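MutT/nudix family protein (Streptococcus pneumoniae, PDB 4HFQ) hydrolyses UDP-linked precursors of peptidoglycan biosynthesis as a UDP-X diphosphatase of the Nudix family. Local coordinates at residues E117-F131 with Y143-F157. Sequence-based numbering, arbitrary orientation. Where two conformers were deposited one is given.
Sequences ETGFKAKVERLLAVF and YTKFVFGCKLLDGQF
Strand 120-132 pairs antiparallel with strand 143-153 in the mixed sheet of the Nudix fold, from Ala122 against Leu152 to Phe131 against Lys145; beyond the corner at Asp154 the pairing continues with Phe120 opposite Gly155. Two classic beta bulges interrupt its middle, and the register slips once more between Phe120 and Ala122. At the first classic bulge, Gly149 O takes a 2.8 Å bond from Glu125 N and a weak one from Arg126 N; at the second, Val147 O does the same with Leu128 N (2.8 Å) and, weakly, Ala129 N. Between them Leu127 lays CD1 over one face of the Phe148 ring, 4.1 Å from its centroid, and the same methyl meets the edge of the Phe146 ring, 3.9 Å from CD2. Val130 CG2 packs alongside Phe146. On the other sheet face Val147 CG2 touches Phe131 CE2 at 3.8 Å. Near the helix end, chi1 of -73° turns Phe120 CG away from its own carbonyl carbon and brings the ring between Leu152 CD1 and the Gly155-Gln156 peptide, on opposite faces, Gln156 N 3.6 Å above the ring plane. Helix 184-194 covers Phe131, Leu128 and Val147, while Phe146 meets Phe146 of the second subunit. Strands 69-78 and 201-202 flank the pair, parallel to 143-153 and 120-132 respectively; Asp71 salt-bridges Lys145.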
ATOM      1  N   GLU A 117     -15.770  -8.501  15.799  1.00 13.61           N
ATOM      2  CA  GLU A 117     -16.932  -8.172  14.993  1.00 13.16           C
ATOM      3  C   GLU A 117     -17.959  -9.303  14.962  1.00 13.43           C
ATOM      4  O   GLU A 117     -19.162  -9.044  15.088  1.00 14.59           O
ATOM      5  CB  GLU A 117     -16.489  -7.841  13.561  1.00 12.51           C
ATOM      6  CG  GLU A 117     -15.744  -6.521  13.479  1.00 12.89           C
ATOM      7  CD  GLU A 117     -15.062  -6.288  12.156  1.00 13.70           C
ATOM      8  OE1 GLU A 117     -15.439  -6.900  11.137  1.00 12.47           O
ATOM      9  OE2 GLU A 117     -14.119  -5.454  12.168  1.00 16.18           O
ATOM     10  N   THR A 118     -17.504 -10.540  14.783  1.00 13.65           N
ATOM     11  CA  THR A 118     -18.438 -11.652  14.566  1.00 14.16           C
ATOM     12  C   THR A 118     -18.751 -12.447  15.827  1.00 14.57           C
ATOM     13  O   THR A 118     -19.760 -13.171  15.853  1.00 14.90           O
ATOM     14  CB  THR A 118     -17.942 -12.658  13.525  1.00 14.11           C
ATOM     15  OG1 THR A 118     -16.875 -13.425  14.081  1.00 14.24           O
ATOM     16  CG2 THR A 118     -17.468 -11.970  12.232  1.00 13.82           C
ATOM     17  N   GLY A 119     -17.889 -12.357  16.836  1.00 14.86           N
ATOM     18  CA  GLY A 119     -18.046 -13.116  18.077  1.00 16.29           C
ATOM     19  C   GLY A 119     -17.405 -14.490  18.011  1.00 17.35           C
ATOM     20  O   GLY A 119     -17.557 -15.289  18.944  1.00 19.00           O
ATOM     21  N   PHE A 120     -16.702 -14.781  16.918  1.00 17.29           N
ATOM     22  CA  PHE A 120     -16.104 -16.102  16.723  1.00 18.05           C
ATOM     23  C   PHE A 120     -14.584 -16.129  16.702  1.00 18.14           C
ATOM     24  O   PHE A 120     -13.934 -15.229  16.147  1.00 16.91           O
ATOM     25  CB  PHE A 120     -16.598 -16.712  15.423  1.00 19.08           C
ATOM     26  CG  PHE A 120     -18.025 -17.172  15.478  1.00 20.58           C
ATOM     27  CD1 PHE A 120     -19.062 -16.285  15.240  1.00 21.39           C
ATOM     28  CD2 PHE A 120     -18.325 -18.498  15.767  1.00 21.47           C
ATOM     29  CE1 PHE A 120     -20.382 -16.704  15.297  1.00 22.75           C
ATOM     30  CE2 PHE A 120     -19.649 -18.928  15.824  1.00 22.02           C
ATOM     31  CZ  PHE A 120     -20.672 -18.028  15.584  1.00 22.77           C
ATOM     32  N   LYS A 121     -14.024 -17.169  17.310  1.00 18.09           N
ATOM     33  CA  LYS A 121     -12.631 -17.542  17.071  1.00 18.05           C
ATOM     34  C   LYS A 121     -12.571 -18.048  15.641  1.00 17.05           C
ATOM     35  O   LYS A 121     -13.596 -18.442  15.076  1.00 16.94           O
ATOM     36  CB  LYS A 121     -12.202 -18.658  18.021  1.00 20.72           C
ATOM     37  CG  LYS A 121     -12.409 -18.355  19.498  1.00 24.03           C
ATOM     38  CD  LYS A 121     -11.331 -17.454  20.067  1.00 26.52           C
ATOM     39  CE  LYS A 121     -11.171 -17.735  21.551  1.00 28.07           C
ATOM     40  NZ  LYS A 121     -10.419 -16.653  22.238  1.00 30.86           N
ATOM     41  N   ALA A 122     -11.389 -18.018  15.036  1.00 15.85           N
ATOM     42  CA  ALA A 122     -11.261 -18.427  13.646  1.00 15.05           C
ATOM     43  C   ALA A 122      -9.868 -18.944  13.341  1.00 14.53           C
ATOM     44  O   ALA A 122      -8.969 -18.845  14.169  1.00 14.68           O
ATOM     45  CB  ALA A 122     -11.584 -17.252  12.717  1.00 15.10           C
ATOM     46  N   LYS A 123      -9.716 -19.495  12.140  0.50 14.34           N
ATOM     47  CA  LYS A 123      -8.461 -19.984  11.599  0.50 14.55           C
ATOM     48  C   LYS A 123      -8.267 -19.259  10.268  0.50 13.54           C
ATOM     49  O   LYS A 123      -9.235 -19.092   9.528  0.50 12.95           O
ATOM     50  CB  LYS A 123      -8.568 -21.495  11.354  0.50 15.64           C
ATOM     51  CG  LYS A 123      -7.485 -22.095  10.477  0.50 16.69           C
ATOM     52  CD  LYS A 123      -7.743 -23.572  10.214  0.50 17.42           C
ATOM     53  CE  LYS A 123      -6.930 -24.066   9.027  0.50 18.65           C
ATOM     54  NZ  LYS A 123      -5.487 -23.717   9.132  0.50 19.63           N
ATOM     55  N   VAL A 124      -7.040 -18.815   9.990  1.00 13.34           N
ATOM     56  CA  VAL A 124      -6.667 -18.343   8.648  1.00 12.81           C
ATOM     57  C   VAL A 124      -6.203 -19.538   7.841  1.00 12.90           C
ATOM     58  O   VAL A 124      -5.258 -20.230   8.223  1.00 13.31           O
ATOM     59  CB  VAL A 124      -5.550 -17.273   8.679  1.00 12.78           C
ATOM     60  CG1 VAL A 124      -5.078 -16.948   7.260  1.00 13.00           C
ATOM     61  CG2 VAL A 124      -6.040 -16.038   9.422  1.00 12.69           C
ATOM     62  N   GLU A 125      -6.869 -19.761   6.712  1.00 12.76           N
ATOM     63  CA  GLU A 125      -6.538 -20.867   5.822  1.00 13.64           C
ATOM     64  C   GLU A 125      -5.582 -20.480   4.692  1.00 13.38           C
ATOM     65  O   GLU A 125      -4.692 -21.251   4.353  1.00 14.50           O
ATOM     66  CB  GLU A 125      -7.818 -21.496   5.259  1.00 15.17           C
ATOM     67  CG  GLU A 125      -8.737 -22.039   6.352  1.00 17.25           C
ATOM     68  CD  GLU A 125     -10.067 -22.569   5.829  1.00 19.89           C
ATOM     69  OE1 GLU A 125     -10.794 -21.823   5.135  1.00 21.83           O
ATOM     70  OE2 GLU A 125     -10.414 -23.736   6.156  1.00 21.95           O
ATOM     71  N   ARG A 126      -5.775 -19.300   4.096  1.00 12.66           N
ATOM     72  CA  ARG A 126      -4.896 -18.848   3.009  1.00 12.31           C
ATOM     73  C   ARG A 126      -5.161 -17.383   2.730  1.00 11.17           C
ATOM     74  O   ARG A 126      -6.162 -16.827   3.174  1.00 11.37           O
ATOM     75  CB  ARG A 126      -5.099 -19.687   1.732  1.00 13.85           C
ATOM     76  CG  ARG A 126      -6.486 -19.545   1.124  1.00 15.34           C
ATOM     77  CD  ARG A 126      -6.681 -20.409  -0.122  1.00 17.63           C
ATOM     78  NE  ARG A 126      -5.955 -19.876  -1.274  1.00 19.64           N
ATOM     79  CZ  ARG A 126      -6.372 -19.967  -2.540  1.00 20.16           C
ATOM     80  NH1 ARG A 126      -7.537 -20.536  -2.828  1.00 20.78           N
ATOM     81  NH2 ARG A 126      -5.628 -19.460  -3.508  1.00 21.08           N
ATOM     82  N   LEU A 127      -4.250 -16.765   1.993  1.00  9.97           N
ATOM     83  CA  LEU A 127      -4.470 -15.423   1.473  1.00  9.62           C
ATOM     84  C   LEU A 127      -5.070 -15.567   0.075  1.00  9.08           C
ATOM     85  O   LEU A 127      -4.468 -16.224  -0.791  1.00 10.13           O
ATOM     86  CB  LEU A 127      -3.149 -14.651   1.425  1.00  9.61           C
ATOM     87  CG  LEU A 127      -3.161 -13.238   0.827  1.00  9.55           C
ATOM     88  CD1 LEU A 127      -4.053 -12.321   1.641  1.00 10.12           C
ATOM     89  CD2 LEU A 127      -1.732 -12.714   0.795  1.00 10.26           C
ATOM     90  N   LEU A 128      -6.253 -14.987  -0.152  1.00  8.61           N
ATOM     91  CA  LEU A 128      -6.918 -15.091  -1.457  1.00  8.77           C
ATOM     92  C   LEU A 128      -6.530 -13.965  -2.407  1.00  8.45           C
ATOM     93  O   LEU A 128      -6.470 -14.166  -3.624  1.00  8.73           O
ATOM     94  CB  LEU A 128      -8.439 -15.135  -1.310  1.00  9.50           C
ATOM     95  CG  LEU A 128      -8.987 -16.305  -0.486  1.00 10.15           C
ATOM     96  CD1 LEU A 128     -10.438 -16.021  -0.175  1.00 10.37           C
ATOM     97  CD2 LEU A 128      -8.864 -17.632  -1.216  1.00 11.17           C
ATOM     98  N   ALA A 129      -6.317 -12.757  -1.871  1.00  7.97           N
ATOM     99  CA  ALA A 129      -6.085 -11.593  -2.718  1.00  7.93           C
ATOM    100  C   ALA A 129      -5.380 -10.530  -1.948  1.00  7.48           C
ATOM    101  O   ALA A 129      -5.579 -10.390  -0.728  1.00  7.65           O
ATOM    102  CB  ALA A 129      -7.403 -11.020  -3.228  1.00  8.39           C
ATOM    103  N   VAL A 130      -4.605  -9.724  -2.682  1.00  7.40           N
ATOM    104  CA  VAL A 130      -4.187  -8.409  -2.173  1.00  7.89           C
ATOM    105  C   VAL A 130      -4.650  -7.386  -3.208  1.00  7.75           C
ATOM    106  O   VAL A 130      -4.106  -7.324  -4.313  1.00  8.06           O
ATOM    107  CB  VAL A 130      -2.661  -8.291  -1.942  1.00  8.21           C
ATOM    108  CG1 VAL A 130      -2.338  -6.935  -1.325  1.00  9.04           C
ATOM    109  CG2 VAL A 130      -2.163  -9.398  -1.026  1.00  8.74           C
ATOM    110  N   PHE A 131      -5.713  -6.653  -2.869  1.00  7.58           N
ATOM    111  CA  PHE A 131      -6.291  -5.642  -3.762  1.00  7.60           C
ATOM    112  C   PHE A 131      -5.713  -4.248  -3.512  1.00  7.56           C
ATOM    113  O   PHE A 131      -5.443  -3.860  -2.368  1.00  7.67           O
ATOM    114  CB  PHE A 131      -7.812  -5.536  -3.561  1.00  7.90           C
ATOM    115  CG  PHE A 131      -8.598  -6.754  -3.964  1.00  8.33           C
ATOM    116  CD1 PHE A 131      -8.626  -7.184  -5.279  1.00  8.62           C
ATOM    117  CD2 PHE A 131      -9.350  -7.437  -3.018  1.00  8.55           C
ATOM    118  CE1 PHE A 131      -9.401  -8.285  -5.651  1.00  9.02           C
ATOM    119  CE2 PHE A 131     -10.121  -8.537  -3.382  1.00  8.85           C
ATOM    120  CZ  PHE A 131     -10.141  -8.957  -4.699  1.00  8.95           C
ATOM    121  N   TYR A 143      -4.992   1.846   0.177  1.00  7.86           N
ATOM    122  CA  TYR A 143      -4.789   0.655   0.988  1.00  8.04           C
ATOM    123  C   TYR A 143      -4.352  -0.526   0.149  1.00  7.86           C
ATOM    124  O   TYR A 143      -4.753  -0.681  -1.006  1.00  7.74           O
ATOM    125  CB  TYR A 143      -6.081   0.243   1.710  1.00  8.19           C
ATOM    126  CG  TYR A 143      -6.520   1.197   2.791  1.00  8.24           C
ATOM    127  CD1 TYR A 143      -7.251   2.341   2.489  1.00  8.29           C
ATOM    128  CD2 TYR A 143      -6.234   0.941   4.130  1.00  8.42           C
ATOM    129  CE1 TYR A 143      -7.650   3.223   3.492  1.00  8.80           C
ATOM    130  CE2 TYR A 143      -6.638   1.808   5.139  1.00  9.27           C
ATOM    131  CZ  TYR A 143      -7.350   2.945   4.810  1.00  9.01           C
ATOM    132  OH  TYR A 143      -7.730   3.807   5.830  1.00 10.73           O
ATOM    133  N   THR A 144      -3.507  -1.362   0.755  1.00  7.96           N
ATOM    134  CA  THR A 144      -3.352  -2.763   0.334  1.00  7.83           C
ATOM    135  C   THR A 144      -4.362  -3.576   1.140  1.00  7.69           C
ATOM    136  O   THR A 144      -4.251  -3.698   2.364  1.00  8.05           O
ATOM    137  CB  THR A 144      -1.927  -3.301   0.596  1.00  8.16           C
ATOM    138  OG1 THR A 144      -1.631  -3.202   1.990  1.00  9.27           O
ATOM    139  CG2 THR A 144      -0.883  -2.484  -0.188  1.00  8.79           C
ATOM    140  N   LYS A 145      -5.341  -4.124   0.427  1.00  7.69           N
ATOM    141  CA  LYS A 145      -6.452  -4.812   1.060  1.00  7.71           C
ATOM    142  C   LYS A 145      -6.221  -6.322   0.961  1.00  7.81           C
ATOM    143  O   LYS A 145      -6.360  -6.924  -0.111  1.00  7.81           O
ATOM    144  CB  LYS A 145      -7.750  -4.359   0.388  1.00  8.01           C
ATOM    145  CG  LYS A 145      -9.014  -5.076   0.892  1.00  7.97           C
ATOM    146  CD  LYS A 145     -10.259  -4.533   0.169  1.00  8.50           C
ATOM    147  CE  LYS A 145     -10.606  -3.098   0.540  1.00  8.47           C
ATOM    148  NZ  LYS A 145     -11.125  -2.943   1.933  1.00  8.18           N
ATOM    149  N   PHE A 146      -5.794  -6.901   2.079  1.00  7.84           N
ATOM    150  CA  PHE A 146      -5.554  -8.355   2.178  1.00  8.51           C
ATOM    151  C   PHE A 146      -6.900  -9.015   2.430  1.00  8.63           C
ATOM    152  O   PHE A 146      -7.623  -8.612   3.342  1.00  9.23           O
ATOM    153  CB  PHE A 146      -4.681  -8.664   3.394  1.00  9.55           C
ATOM    154  CG  PHE A 146      -3.265  -8.182   3.298  1.00 10.69           C
ATOM    155  CD1 PHE A 146      -2.939  -6.882   3.638  1.00 11.69           C
ATOM    156  CD2 PHE A 146      -2.245  -9.049   2.905  1.00 11.71           C
ATOM    157  CE1 PHE A 146      -1.626  -6.432   3.584  1.00 13.16           C
ATOM    158  CE2 PHE A 146      -0.927  -8.606   2.838  1.00 13.10           C
ATOM    159  CZ  PHE A 146      -0.622  -7.293   3.150  1.00 13.36           C
ATOM    160  N   VAL A 147      -7.226 -10.034   1.646  1.00  8.00           N
ATOM    161  CA  VAL A 147      -8.430 -10.824   1.912  1.00  7.92           C
ATOM    162  C   VAL A 147      -8.002 -12.256   2.192  1.00  7.81           C
ATOM    163  O   VAL A 147      -7.477 -12.940   1.301  1.00  7.92           O
ATOM    164  CB  VAL A 147      -9.431 -10.787   0.749  1.00  7.75           C
ATOM    165  CG1 VAL A 147     -10.697 -11.508   1.176  1.00  8.51           C
ATOM    166  CG2 VAL A 147      -9.733  -9.345   0.341  1.00  7.97           C
ATOM    167  N   PHE A 148      -8.199 -12.676   3.444  1.00  8.08           N
ATOM    168  CA  PHE A 148      -7.811 -13.993   3.913  1.00  8.66           C
ATOM    169  C   PHE A 148      -9.002 -14.931   3.910  1.00  8.80           C
ATOM    170  O   PHE A 148     -10.072 -14.586   4.410  1.00  9.13           O
ATOM    171  CB  PHE A 148      -7.292 -13.912   5.349  1.00  8.97           C
ATOM    172  CG  PHE A 148      -6.013 -13.127   5.497  1.00  8.74           C
ATOM    173  CD1 PHE A 148      -4.783 -13.734   5.272  1.00  8.81           C
ATOM    174  CD2 PHE A 148      -6.047 -11.793   5.889  1.00  8.81           C
ATOM    175  CE1 PHE A 148      -3.595 -13.017   5.432  1.00  9.19           C
ATOM    176  CE2 PHE A 148      -4.866 -11.077   6.065  1.00  8.83           C
ATOM    177  CZ  PHE A 148      -3.650 -11.690   5.830  1.00  9.51           C
ATOM    178  N   GLY A 149      -8.823 -16.117   3.341  1.00  9.14           N
ATOM    179  CA  GLY A 149      -9.829 -17.177   3.515  1.00  9.54           C
ATOM    180  C   GLY A 149      -9.721 -17.732   4.921  1.00 10.24           C
ATOM    181  O   GLY A 149      -8.627 -18.164   5.322  1.00 10.81           O
ATOM    182  N   CYS A 150     -10.831 -17.700   5.664  1.00 10.65           N
ATOM    183  CA  CYS A 150     -10.851 -18.096   7.080  1.00 11.51           C
ATOM    184  C   CYS A 150     -12.001 -19.035   7.383  1.00 12.67           C
ATOM    185  O   CYS A 150     -13.013 -19.038   6.695  1.00 12.74           O
ATOM    186  CB  CYS A 150     -10.958 -16.884   8.017  1.00 11.32           C
ATOM    187  SG  CYS A 150      -9.704 -15.618   7.798  1.00 11.34           S
ATOM    188  N   LYS A 151     -11.812 -19.830   8.428  1.00 14.04           N
ATOM    189  CA  LYS A 151     -12.850 -20.727   8.923  1.00 15.43           C
ATOM    190  C   LYS A 151     -13.188 -20.331  10.355  1.00 15.75           C
ATOM    191  O   LYS A 151     -12.285 -20.094  11.162  1.00 15.05           O
ATOM    192  CB  LYS A 151     -12.342 -22.165   8.852  1.00 18.15           C
ATOM    193  CG  LYS A 151     -13.253 -23.197   9.510  1.00 20.91           C
ATOM    194  CD  LYS A 151     -12.656 -24.590   9.422  1.00 23.72           C
ATOM    195  CE  LYS A 151     -13.514 -25.576  10.206  1.00 25.66           C
ATOM    196  NZ  LYS A 151     -13.188 -27.003   9.921  1.00 28.26           N
ATOM    197  N   LEU A 152     -14.483 -20.234  10.671  1.00 16.33           N
ATOM    198  CA  LEU A 152     -14.926 -19.897  12.025  1.00 17.56           C
ATOM    199  C   LEU A 152     -14.869 -21.131  12.922  1.00 17.99           C
ATOM    200  O   LEU A 152     -15.093 -22.246  12.453  1.00 19.31           O
ATOM    201  CB  LEU A 152     -16.332 -19.278  12.026  1.00 17.60           C
ATOM    202  CG  LEU A 152     -16.483 -17.961  11.250  1.00 17.66           C
ATOM    203  CD1 LEU A 152     -17.896 -17.408  11.381  1.00 18.36           C
ATOM    204  CD2 LEU A 152     -15.473 -16.927  11.720  1.00 18.55           C
ATOM    205  N   LEU A 153     -14.497 -20.912  14.179  1.00 18.81           N
ATOM    206  CA  LEU A 153     -14.408 -21.979  15.185  1.00 19.99           C
ATOM    207  C   LEU A 153     -15.487 -21.752  16.260  1.00 21.18           C
ATOM    208  O   LEU A 153     -16.651 -21.568  15.919  1.00 22.08           O
ATOM    209  CB  LEU A 153     -12.976 -22.075  15.751  1.00 20.23           C
ATOM    210  CG  LEU A 153     -11.821 -22.156  14.740  1.00 21.07           C
ATOM    211  CD1 LEU A 153     -10.460 -21.954  15.398  1.00 20.65           C
ATOM    212  CD2 LEU A 153     -11.851 -23.458  13.943  1.00 22.05           C
ATOM    213  N   ASP A 154     -15.127 -21.735  17.542  1.00 23.00           N
ATOM    214  CA  ASP A 154     -16.119 -21.516  18.602  1.00 25.87           C
ATOM    215  C   ASP A 154     -16.540 -20.058  18.732  1.00 24.75           C
ATOM    216  O   ASP A 154     -15.752 -19.150  18.489  1.00 24.60           O
ATOM    217  CB  ASP A 154     -15.596 -21.990  19.963  1.00 29.19           C
ATOM    218  CG  ASP A 154     -15.361 -23.489  20.015  1.00 33.64           C
ATOM    219  OD1 ASP A 154     -16.253 -24.263  19.606  1.00 38.12           O
ATOM    220  OD2 ASP A 154     -14.277 -23.896  20.484  1.00 37.28           O
ATOM    221  N   GLY A 155     -17.787 -19.849  19.140  1.00 23.95           N
ATOM    222  CA  GLY A 155     -18.294 -18.527  19.460  1.00 23.44           C
ATOM    223  C   GLY A 155     -19.763 -18.360  19.129  1.00 24.05           C
ATOM    224  O   GLY A 155     -20.499 -19.342  18.947  1.00 24.79           O
ATOM    225  N   GLN A 156     -20.183 -17.104  19.043  1.00 24.01           N
ATOM    226  CA  GLN A 156     -21.575 -16.745  18.821  1.00 24.30           C
ATOM    227  C   GLN A 156     -21.647 -15.278  18.424  1.00 22.12           C
ATOM    228  O   GLN A 156     -20.991 -14.431  19.048  1.00 21.98           O
ATOM    229  CB  GLN A 156     -22.377 -16.974  20.107  1.00 26.52           C
ATOM    230  CG  GLN A 156     -23.872 -16.751  19.964  1.00 29.07           C
ATOM    231  CD  GLN A 156     -24.601 -16.907  21.278  1.00 31.25           C
ATOM    232  OE1 GLN A 156     -24.350 -16.170  22.233  1.00 32.30           O
ATOM    233  NE2 GLN A 156     -25.515 -17.866  21.334  1.00 33.77           N
ATOM    234  N   PHE A 157     -22.436 -14.973  17.395  1.00 22.00           N
ATOM    235  CA  PHE A 157     -22.637 -13.572  17.046  1.00 20.87           C
ATOM    236  C   PHE A 157     -23.529 -12.874  18.058  1.00 21.87           C
ATOM    237  O   PHE A 157     -24.608 -13.371  18.397  1.00 23.13           O
ATOM    238  CB  PHE A 157     -23.194 -13.358  15.633  1.00 19.61           C
ATOM    239  CG  PHE A 157     -23.499 -11.909  15.339  1.00 18.70           C
ATOM    240  CD1 PHE A 157     -22.457 -10.989  15.168  1.00 17.76           C
ATOM    241  CD2 PHE A 157     -24.810 -11.440  15.302  1.00 18.49           C
ATOM    242  CE1 PHE A 157     -22.716  -9.650  14.928  1.00 17.43           C
ATOM    243  CE2 PHE A 157     -25.075 -10.098  15.074  1.00 18.56           C
ATOM    244  CZ  PHE A 157     -24.027  -9.199  14.886  1.00 17.60           C
TER